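Local coordinates for protein secretin XcpQ (Pseudomonas aeruginosa, PDB 4E9J) that forms the outer-membrane channel of the type II secretion system, through which exoproteins such as elastase LasB leave the cell, its N0-N2 domains lying in the periplasm, at residues G54-V59 / L74-T79; G140-V145 / L151-R156. One frame throughout, in Å; residues are numbered along the deposited sequence.

How the contacts relate
Contact 1 (54-59 with 74-79) is a buried strand-helix contact inside N0, and contact 2 (140-145 with 151-156) is a partly buried beta hairpin of N1. The chemistry follows the architecture: three valines meet through methyl groups in the first, whereas backbone hydrogen bonds join the two strands in the second. Their centres lie about 10 Å apart, and both reach the same mixed sheet, contact 1 through strand 55-61, parallel to 114-119, and contact 2 through both its strands. Helix 66-79 also connects them directly. Its T79 OG1 and S75 OG probably hydrogen-bond to S154 OG and H141 NE2, respectively, giving a polar interface between N0 and N1 beside the valine contact.

Contact 1: residues G54-V59 / L74-T79; sequences GQVSVV and LSVMST
Strand 55-59 passes helix 74-79 with V58 and V76 nearest in backbone, their CA atoms 7.8 Å apart. V56 and V58, two residues apart on the same face, both direct their CB atoms at the helix, and V76 meets V58 chiefly with CG2 and V56 with CG1. Its CG2 meets V58 CG2 at 3.8 Å and also lies 4.1 Å from V58 CG1, so a single helix methyl approaches the fork of the opposing valine, the two side chains crossing at a slant. V76 CG1, placed anti to the backbone N (chi1 168°), makes the looser approach to V56 CG1, at 4.3 Å. One turn on, T79 OG1 donates to S75 O at 2.8 Å. That carbonyl oxygen is gripped twice, since T79 N reaches it from the opposite face of its plane. This is helix-on-sheet packing within N0, helix 66-79 covering the V56/V58 face of strand 55-61. F34 of helix 31-42 touches all three valines, while I31 adds to V56. On the strand's other face S57 OG bonds to D28 N. Strand 55-61 is flanked in the sheet by strand 21-30 and the parallel strand 114-119, whose T115 also touches V76 and T79.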
# COMPACT_ATOMS: atom_id res chain seq x y z
N GLY A 54 -13.37 -22.29 4.55
CA GLY A 54 -13.35 -21.73 3.21
C GLY A 54 -12.78 -22.65 2.16
O GLY A 54 -12.07 -23.61 2.47
N GLN A 55 -13.08 -22.33 0.90
CA GLN A 55 -12.62 -23.02 -0.30
C GLN A 55 -11.57 -22.14 -0.98
O GLN A 55 -11.78 -20.93 -1.09
CB GLN A 55 -13.78 -23.25 -1.29
CG GLN A 55 -14.83 -24.28 -0.92
CD GLN A 55 -14.26 -25.64 -0.61
OE1 GLN A 55 -13.92 -26.41 -1.51
NE2 GLN A 55 -14.15 -25.96 0.66
N VAL A 56 -10.46 -22.73 -1.40
CA VAL A 56 -9.38 -22.00 -2.06
C VAL A 56 -8.95 -22.66 -3.36
O VAL A 56 -9.04 -23.88 -3.53
CB VAL A 56 -8.17 -21.78 -1.12
CG1 VAL A 56 -8.63 -21.10 0.18
CG2 VAL A 56 -7.42 -23.07 -0.82
N SER A 57 -8.50 -21.81 -4.28
CA SER A 57 -7.86 -22.22 -5.52
C SER A 57 -6.51 -21.48 -5.52
O SER A 57 -6.48 -20.25 -5.37
CB SER A 57 -8.72 -21.87 -6.73
OG SER A 57 -9.96 -22.56 -6.70
N VAL A 58 -5.40 -22.22 -5.59
CA VAL A 58 -4.05 -21.68 -5.51
C VAL A 58 -3.27 -22.21 -6.67
O VAL A 58 -3.16 -23.43 -6.84
CB VAL A 58 -3.40 -22.06 -4.17
CG1 VAL A 58 -2.03 -21.41 -4.02
CG2 VAL A 58 -4.31 -21.69 -3.01
N VAL A 59 -2.69 -21.30 -7.46
CA VAL A 59 -2.01 -21.64 -8.70
C VAL A 59 -0.70 -20.90 -8.88
O VAL A 59 -0.67 -19.68 -8.72
CB VAL A 59 -2.97 -21.34 -9.88
CG1 VAL A 59 -2.31 -21.56 -11.24
CG2 VAL A 59 -4.26 -22.16 -9.75
N LEU A 74 1.09 -17.03 3.11
CA LEU A 74 0.64 -15.82 3.83
C LEU A 74 -0.37 -15.02 3.03
O LEU A 74 -1.33 -14.50 3.59
CB LEU A 74 1.83 -14.95 4.22
CG LEU A 74 2.84 -15.55 5.20
CD1 LEU A 74 3.95 -14.55 5.49
CD2 LEU A 74 2.18 -16.02 6.45
N SER A 75 -0.18 -14.94 1.70
CA SER A 75 -1.08 -14.25 0.79
C SER A 75 -2.42 -14.94 0.75
O SER A 75 -3.44 -14.27 0.73
CB SER A 75 -0.50 -14.17 -0.62
OG SER A 75 0.31 -13.02 -0.77
N VAL A 76 -2.43 -16.29 0.74
CA VAL A 76 -3.69 -17.05 0.75
C VAL A 76 -4.42 -16.84 2.08
O VAL A 76 -5.62 -16.60 2.09
CB VAL A 76 -3.46 -18.55 0.39
CG1 VAL A 76 -4.70 -19.40 0.68
CG2 VAL A 76 -3.06 -18.68 -1.08
N MET A 77 -3.71 -16.88 3.19
CA MET A 77 -4.33 -16.69 4.51
C MET A 77 -4.94 -15.28 4.57
O MET A 77 -6.12 -15.14 4.88
CB MET A 77 -3.27 -16.83 5.62
CG MET A 77 -2.84 -18.27 5.97
SD MET A 77 -4.12 -19.55 6.16
CE MET A 77 -4.07 -20.25 4.60
N SER A 78 -4.14 -14.25 4.25
CA SER A 78 -4.61 -12.87 4.21
C SER A 78 -5.78 -12.68 3.25
O SER A 78 -6.73 -11.99 3.62
CB SER A 78 -3.46 -11.92 3.85
OG SER A 78 -3.93 -10.59 3.68
N THR A 79 -5.78 -13.36 2.08
CA THR A 79 -6.90 -13.26 1.13
C THR A 79 -8.23 -13.66 1.77
O THR A 79 -9.23 -13.01 1.50
CB THR A 79 -6.66 -14.10 -0.15
OG1 THR A 79 -5.58 -13.51 -0.91
CG2 THR A 79 -7.92 -14.22 -1.07

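Contact 2: residues G140-V145 / L151-R156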
# COMPACT_ATOMS: atom_id res chain seq x y z
N GLY A 140 -10.05 -8.41 -2.98
CA GLY A 140 -8.88 -9.10 -3.50
C GLY A 140 -7.61 -8.85 -2.74
O GLY A 140 -7.59 -8.22 -1.68
N HIS A 141 -6.53 -9.34 -3.30
CA HIS A 141 -5.21 -9.26 -2.69
C HIS A 141 -4.19 -9.03 -3.77
O HIS A 141 -4.31 -9.57 -4.85
CB HIS A 141 -4.89 -10.57 -1.96
CG HIS A 141 -3.59 -10.59 -1.23
ND1 HIS A 141 -3.46 -10.08 0.03
CD2 HIS A 141 -2.40 -11.10 -1.63
CE1 HIS A 141 -2.19 -10.27 0.37
NE2 HIS A 141 -1.53 -10.90 -0.58
N LEU A 142 -3.18 -8.24 -3.46
CA LEU A 142 -2.08 -8.03 -4.39
C LEU A 142 -0.82 -7.90 -3.57
O LEU A 142 -0.77 -7.08 -2.66
CB LEU A 142 -2.32 -6.80 -5.28
CG LEU A 142 -1.20 -6.44 -6.26
CD1 LEU A 142 -1.00 -7.55 -7.29
CD2 LEU A 142 -1.53 -5.13 -6.99
N ALA A 143 0.18 -8.76 -3.84
CA ALA A 143 1.47 -8.75 -3.14
C ALA A 143 2.60 -9.02 -4.13
O ALA A 143 2.39 -9.72 -5.11
CB ALA A 143 1.49 -9.80 -2.04
N ALA A 144 3.79 -8.47 -3.85
CA ALA A 144 4.99 -8.70 -4.65
C ALA A 144 5.81 -9.85 -4.08
O ALA A 144 5.85 -10.04 -2.85
CB ALA A 144 5.86 -7.44 -4.68
N VAL A 145 6.48 -10.61 -4.96
CA VAL A 145 7.43 -11.68 -4.60
C VAL A 145 8.71 -11.28 -5.37
O VAL A 145 8.95 -11.77 -6.47
CB VAL A 145 6.94 -13.10 -4.97
CG1 VAL A 145 7.94 -14.16 -4.49
CG2 VAL A 145 5.57 -13.37 -4.38
N LEU A 151 4.14 -11.50 -9.03
CA LEU A 151 3.04 -10.85 -8.32
C LEU A 151 2.11 -11.96 -7.82
O LEU A 151 1.87 -12.89 -8.56
CB LEU A 151 2.21 -9.99 -9.30
CG LEU A 151 2.85 -8.74 -9.84
CD1 LEU A 151 2.04 -8.17 -10.99
CD2 LEU A 151 3.01 -7.70 -8.74
N ILE A 152 1.52 -11.81 -6.64
CA ILE A 152 0.49 -12.71 -6.15
C ILE A 152 -0.79 -11.90 -6.21
O ILE A 152 -0.85 -10.87 -5.56
CB ILE A 152 0.70 -13.22 -4.72
CG1 ILE A 152 1.93 -14.10 -4.63
CG2 ILE A 152 -0.56 -14.02 -4.26
CD1 ILE A 152 2.48 -14.23 -3.25
N ILE A 153 -1.80 -12.37 -6.96
CA ILE A 153 -3.11 -11.71 -7.07
C ILE A 153 -4.22 -12.66 -6.61
O ILE A 153 -4.23 -13.81 -7.03
CB ILE A 153 -3.38 -11.30 -8.54
CG1 ILE A 153 -2.21 -10.45 -9.09
CG2 ILE A 153 -4.76 -10.59 -8.68
CD1 ILE A 153 -2.58 -9.29 -10.11
N SER A 154 -5.19 -12.16 -5.84
CA SER A 154 -6.38 -12.91 -5.47
C SER A 154 -7.63 -12.26 -6.06
O SER A 154 -7.85 -11.08 -5.84
CB SER A 154 -6.55 -13.04 -3.96
OG SER A 154 -5.47 -13.77 -3.41
N ASP A 155 -8.41 -13.02 -6.84
CA ASP A 155 -9.65 -12.55 -7.49
C ASP A 155 -10.41 -13.74 -8.12
O ASP A 155 -9.96 -14.88 -8.00
CB ASP A 155 -9.29 -11.52 -8.60
CG ASP A 155 -10.31 -10.42 -8.81
OD1 ASP A 155 -11.49 -10.65 -8.51
OD2 ASP A 155 -9.95 -9.40 -9.42
N ARG A 156 -11.55 -13.47 -8.82
CA ARG A 156 -12.26 -14.53 -9.55
C ARG A 156 -11.39 -14.90 -10.77
O ARG A 156 -10.81 -14.00 -11.37
CB ARG A 156 -13.66 -14.04 -10.02
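H141 pairs with S154 and A143 with I152 as hydrogen-bonded antiparallel pairs, and the short strand axes run 4.6 Å apart at 174°. The straightest of the four backbone bonds is I152 N to A143 O, 2.7 Å long with 176° at the hydrogen; A143 N returns a bond to I152 O. S154 N reaches H141 O at 2.9 Å, but H141 N to S154 O is weak at 3.3 Å.

I152 can be traced outward. Its CB faces A143 CB at 4.4 Å. The chain then divides: CG2 turns to the H141 ring, 4.3 Å from CD2, whereas CG1, set beside the backbone N (chi1 -66°), heads for V145. At the tip, CD1 meets V145 CG2 at 3.4 Å, closer than usual for two carbons, as the side chains cross. H141 CB lies alongside S154, 3.6 Å from OG. The polar ends of these two residues are engaged elsewhere: H141 NE2 bonds to S75 OG, and S154 OG to both T79 and T115. On the opposite face, L142 and I153 point the same way side by side, bringing L142 CD1 against both I153 CG1 and CD1.

Each face therefore has its own cover. L142, L151 and I153 pack on I132 of helix 125-132, L151 and I153 also on helix 157-171; H141, A143 and I152 meet helix 66-79 of N0. With strand 114-119 bonded to the far side of strand 150-155, the order beta-alpha-beta-beta-alpha, with strand 141-145 of the hairpin at the edge and 150-155 in the middle, matches the KH-like fold of secretin N1 domains.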